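Local structure of caspase-1 subunit p19/18 (Spodoptera frugiperda, 1M72) at residues V56-L68 and T199-R213. The protein is an apoptotic cysteine protease that probably acts in the caspase cascade carrying out cell death, cleaving targets such as the baculovirus inhibitor p35. Numbering follows the deposited sequence.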
# COMPACT_ATOMS: atom_id res chain seq x y z
N VAL C 56 -17.43 7.12 18.81
CA VAL C 56 -16.22 7.45 19.53
C VAL C 56 -15.11 7.68 18.45
O VAL C 56 -14.34 8.67 18.55
CB VAL C 56 -15.82 6.30 20.49
CG1 VAL C 56 -14.43 6.58 21.11
CG2 VAL C 56 -16.85 6.17 21.62
N ASP C 57 -15.03 6.83 17.41
CA ASP C 57 -14.02 7.00 16.35
C ASP C 57 -14.23 8.34 15.63
O ASP C 57 -13.31 9.11 15.43
CB ASP C 57 -14.09 5.91 15.27
CG ASP C 57 -13.55 4.58 15.73
OD1 ASP C 57 -12.99 4.49 16.85
OD2 ASP C 57 -13.68 3.61 14.96
N SER C 58 -15.48 8.60 15.27
CA SER C 58 -15.83 9.81 14.57
C SER C 58 -15.43 11.07 15.35
O SER C 58 -14.83 11.98 14.77
CB SER C 58 -17.32 9.83 14.28
OG SER C 58 -17.61 10.78 13.26
N ASP C 59 -15.76 11.12 16.64
CA ASP C 59 -15.45 12.27 17.48
C ASP C 59 -13.96 12.46 17.61
O ASP C 59 -13.43 13.56 17.48
CB ASP C 59 -16.02 12.09 18.89
CG ASP C 59 -17.53 12.25 18.94
OD1 ASP C 59 -18.10 12.85 18.00
OD2 ASP C 59 -18.13 11.80 19.94
N ASN C 60 -13.31 11.37 17.92
CA ASN C 60 -11.87 11.34 18.08
C ASN C 60 -11.13 11.79 16.79
O ASN C 60 -10.23 12.60 16.84
CB ASN C 60 -11.53 9.89 18.45
CG ASN C 60 -10.13 9.70 18.97
OD1 ASN C 60 -9.36 10.66 19.19
ND2 ASN C 60 -9.78 8.42 19.19
N LEU C 61 -11.52 11.28 15.63
CA LEU C 61 -10.82 11.63 14.39
C LEU C 61 -11.09 13.11 14.04
O LEU C 61 -10.21 13.85 13.62
CB LEU C 61 -11.24 10.69 13.25
CG LEU C 61 -10.54 10.96 11.91
CD1 LEU C 61 -9.01 10.75 12.04
CD2 LEU C 61 -11.11 10.06 10.86
N SER C 62 -12.33 13.50 14.20
CA SER C 62 -12.74 14.87 13.94
C SER C 62 -11.91 15.82 14.82
O SER C 62 -11.40 16.83 14.34
CB SER C 62 -14.23 15.02 14.28
OG SER C 62 -14.61 16.38 14.27
N LYS C 63 -11.76 15.50 16.10
CA LYS C 63 -11.00 16.36 16.98
C LYS C 63 -9.52 16.49 16.60
O LYS C 63 -8.96 17.60 16.59
CB LYS C 63 -11.12 15.87 18.43
CG LYS C 63 -10.16 16.58 19.38
CD LYS C 63 -10.56 16.41 20.88
CE LYS C 63 -9.56 17.18 21.80
NZ LYS C 63 -9.99 17.20 23.24
N VAL C 64 -8.87 15.37 16.31
CA VAL C 64 -7.48 15.49 15.96
C VAL C 64 -7.27 16.16 14.59
O VAL C 64 -6.35 16.96 14.43
CB VAL C 64 -6.75 14.13 16.04
CG1 VAL C 64 -7.15 13.22 14.84
CG2 VAL C 64 -5.24 14.38 16.10
N LEU C 65 -8.12 15.88 13.61
CA LEU C 65 -7.96 16.52 12.32
C LEU C 65 -8.19 18.05 12.41
O LEU C 65 -7.63 18.82 11.63
CB LEU C 65 -8.89 15.86 11.29
CG LEU C 65 -8.64 14.36 11.10
CD1 LEU C 65 -9.65 13.79 10.13
CD2 LEU C 65 -7.21 14.13 10.59
N LYS C 66 -9.00 18.51 13.36
CA LYS C 66 -9.21 19.94 13.49
C LYS C 66 -7.94 20.59 14.02
O LYS C 66 -7.53 21.63 13.54
CB LYS C 66 -10.38 20.24 14.45
CG LYS C 66 -11.72 20.08 13.81
CD LYS C 66 -12.86 20.20 14.83
CE LYS C 66 -14.18 19.93 14.12
NZ LYS C 66 -15.38 20.14 14.99
N THR C 67 -7.30 19.96 14.99
CA THR C 67 -6.08 20.53 15.53
C THR C 67 -4.97 20.61 14.46
O THR C 67 -4.04 21.39 14.58
CB THR C 67 -5.58 19.70 16.74
OG1 THR C 67 -4.97 18.49 16.29
CG2 THR C 67 -6.75 19.32 17.65
N LEU C 68 -5.10 19.80 13.41
CA LEU C 68 -4.13 19.74 12.34
C LEU C 68 -4.51 20.72 11.24
O LEU C 68 -3.82 20.84 10.24
CB LEU C 68 -4.03 18.31 11.77
CG LEU C 68 -3.32 17.28 12.69
CD1 LEU C 68 -3.42 15.89 12.10
CD2 LEU C 68 -1.83 17.64 12.85
N THR C 199 -16.94 0.36 23.28
CA THR C 199 -16.84 1.54 24.10
C THR C 199 -15.66 2.44 23.71
O THR C 199 -15.76 3.66 23.83
CB THR C 199 -16.91 1.22 25.67
OG1 THR C 199 -15.98 2.06 26.38
CG2 THR C 199 -16.68 -0.25 25.98
N ARG C 200 -14.59 1.87 23.16
CA ARG C 200 -13.43 2.67 22.77
C ARG C 200 -13.28 2.94 21.26
O ARG C 200 -12.37 3.66 20.85
CB ARG C 200 -12.15 2.02 23.27
CG ARG C 200 -12.17 1.56 24.72
CD ARG C 200 -10.72 1.48 25.25
NE ARG C 200 -10.56 0.73 26.50
CZ ARG C 200 -11.16 0.99 27.68
NH1 ARG C 200 -12.02 2.01 27.84
NH2 ARG C 200 -10.87 0.22 28.73
N GLY C 201 -14.16 2.39 20.44
CA GLY C 201 -14.04 2.58 19.01
C GLY C 201 -13.17 1.53 18.31
O GLY C 201 -12.72 0.55 18.94
N SER C 202 -12.91 1.70 17.02
CA SER C 202 -12.12 0.69 16.32
C SER C 202 -10.63 0.70 16.69
O SER C 202 -10.05 1.72 17.08
CB SER C 202 -12.27 0.84 14.80
OG SER C 202 -11.59 1.97 14.30
N TRP C 203 -10.00 -0.47 16.55
CA TRP C 203 -8.58 -0.58 16.84
C TRP C 203 -7.83 0.41 15.95
O TRP C 203 -7.05 1.23 16.44
CB TRP C 203 -8.06 -2.00 16.59
CG TRP C 203 -8.64 -3.05 17.52
CD1 TRP C 203 -9.55 -2.87 18.51
CD2 TRP C 203 -8.34 -4.46 17.51
NE1 TRP C 203 -9.84 -4.07 19.13
CE2 TRP C 203 -9.11 -5.06 18.53
CE3 TRP C 203 -7.49 -5.28 16.73
CZ2 TRP C 203 -9.05 -6.44 18.81
CZ3 TRP C 203 -7.43 -6.65 17.00
CH2 TRP C 203 -8.21 -7.22 18.03
N PHE C 204 -8.09 0.34 14.65
CA PHE C 204 -7.45 1.21 13.68
C PHE C 204 -7.60 2.71 14.04
O PHE C 204 -6.60 3.42 14.12
CB PHE C 204 -8.02 0.92 12.27
CG PHE C 204 -7.39 1.73 11.17
CD1 PHE C 204 -6.00 1.78 11.01
CD2 PHE C 204 -8.19 2.42 10.25
CE1 PHE C 204 -5.42 2.49 9.94
CE2 PHE C 204 -7.62 3.14 9.18
CZ PHE C 204 -6.23 3.17 9.03
N MET C 205 -8.83 3.17 14.25
CA MET C 205 -9.06 4.56 14.60
C MET C 205 -8.47 4.94 15.98
O MET C 205 -8.01 6.07 16.15
CB MET C 205 -10.54 4.88 14.52
CG MET C 205 -11.05 4.96 13.12
SD MET C 205 -10.35 6.39 12.17
CE MET C 205 -10.47 5.81 10.56
N GLN C 206 -8.45 4.02 16.94
CA GLN C 206 -7.84 4.35 18.24
C GLN C 206 -6.35 4.61 18.02
O GLN C 206 -5.77 5.58 18.55
CB GLN C 206 -7.95 3.20 19.24
CG GLN C 206 -9.31 2.95 19.82
CD GLN C 206 -9.29 1.75 20.76
OE1 GLN C 206 -8.58 1.75 21.76
NE2 GLN C 206 -10.07 0.71 20.43
N ALA C 207 -5.72 3.72 17.27
CA ALA C 207 -4.30 3.86 17.03
C ALA C 207 -4.00 5.05 16.10
O ALA C 207 -3.06 5.79 16.32
CB ALA C 207 -3.73 2.53 16.44
N LEU C 208 -4.81 5.25 15.08
CA LEU C 208 -4.58 6.35 14.16
C LEU C 208 -4.65 7.72 14.90
O LEU C 208 -3.75 8.54 14.77
CB LEU C 208 -5.63 6.31 13.04
CG LEU C 208 -5.56 7.48 12.03
CD1 LEU C 208 -4.18 7.48 11.32
CD2 LEU C 208 -6.72 7.42 11.01
N CYS C 209 -5.71 7.93 15.69
CA CYS C 209 -5.91 9.17 16.43
C CYS C 209 -4.81 9.41 17.46
O CYS C 209 -4.34 10.57 17.62
CB CYS C 209 -7.30 9.17 17.07
SG CYS C 209 -8.60 9.34 15.82
N GLU C 210 -4.39 8.35 18.14
CA GLU C 210 -3.31 8.47 19.12
C GLU C 210 -1.98 8.88 18.45
O GLU C 210 -1.28 9.75 18.95
CB GLU C 210 -3.11 7.15 19.90
CG GLU C 210 -2.00 7.22 20.96
CD GLU C 210 -1.99 6.02 21.94
OE1 GLU C 210 -1.82 4.86 21.50
OE2 GLU C 210 -2.14 6.23 23.17
N GLU C 211 -1.64 8.27 17.32
CA GLU C 211 -0.38 8.61 16.66
C GLU C 211 -0.42 10.03 16.07
O GLU C 211 0.60 10.75 16.07
CB GLU C 211 -0.09 7.60 15.55
CG GLU C 211 1.36 7.36 15.31
CD GLU C 211 2.13 7.02 16.59
OE1 GLU C 211 1.80 6.01 17.25
OE2 GLU C 211 3.06 7.78 16.92
N LEU C 212 -1.59 10.42 15.57
CA LEU C 212 -1.79 11.76 15.02
C LEU C 212 -1.70 12.78 16.15
O LEU C 212 -1.14 13.86 15.95
CB LEU C 212 -3.15 11.89 14.34
CG LEU C 212 -3.25 11.23 12.95
CD1 LEU C 212 -4.65 11.42 12.35
CD2 LEU C 212 -2.18 11.84 12.01
N ARG C 213 -2.23 12.47 17.34
CA ARG C 213 -2.11 13.40 18.46
C ARG C 213 -0.64 13.59 18.89
O ARG C 213 -0.20 14.70 19.12
CB ARG C 213 -2.92 12.92 19.67
CG ARG C 213 -4.33 13.43 19.74
CD ARG C 213 -5.00 12.90 21.02
NE ARG C 213 -5.95 11.80 20.76
CZ ARG C 213 -5.73 10.51 21.02
NH1 ARG C 213 -4.58 10.12 21.57
NH2 ARG C 213 -6.65 9.60 20.70
O HOH W 1 -11.51 5.71 18.84
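Helices 54-67 and 203-215 of the caspase fold lie side by side over its central sheet, the axes of their segments 56-67 and 203-213 9.5 Å apart at 20°, and Asp57 on one grips Ser202, the N-cap residue of the other. Ser202 N is shared by both carboxylate oxygens on their syn lone pairs, 2.8 Å from Asp57 OD1 and 2.9 Å from OD2. Ser202 OG donates to Asp57 OD2 from above the carboxylate plane (2.7 Å) while accepting from Met205 N. A water bridges Asp57 OD1, Asn60 ND2 and Arg200 O. Gly201 CA passes 3.1 Å from Asp57 OD1, so the backbone lies close against the carboxylate. Farther along, Cys209 SG settles against the Leu61 backbone, 3.5 Å from its CA. Asn60 CG, anti to its N (chi1 -167°), reaches over Cys209 CB, and OD1 takes a long, nearly straight bond from Arg213 NH2 (3.3 Å), amide and guanidinium almost coplanar. Val64 CG2 packs crosswise on Leu212 CB at 3.7 Å; Leu61 CD2 meets Met205 SD, and Leu61 and Leu65 also touch strand 98-106. The buried carboxylate thus has both oxygens satisfied by Ser202 and water, which would favour its charged form and ties the start of helix 203-215 to helix 54-67.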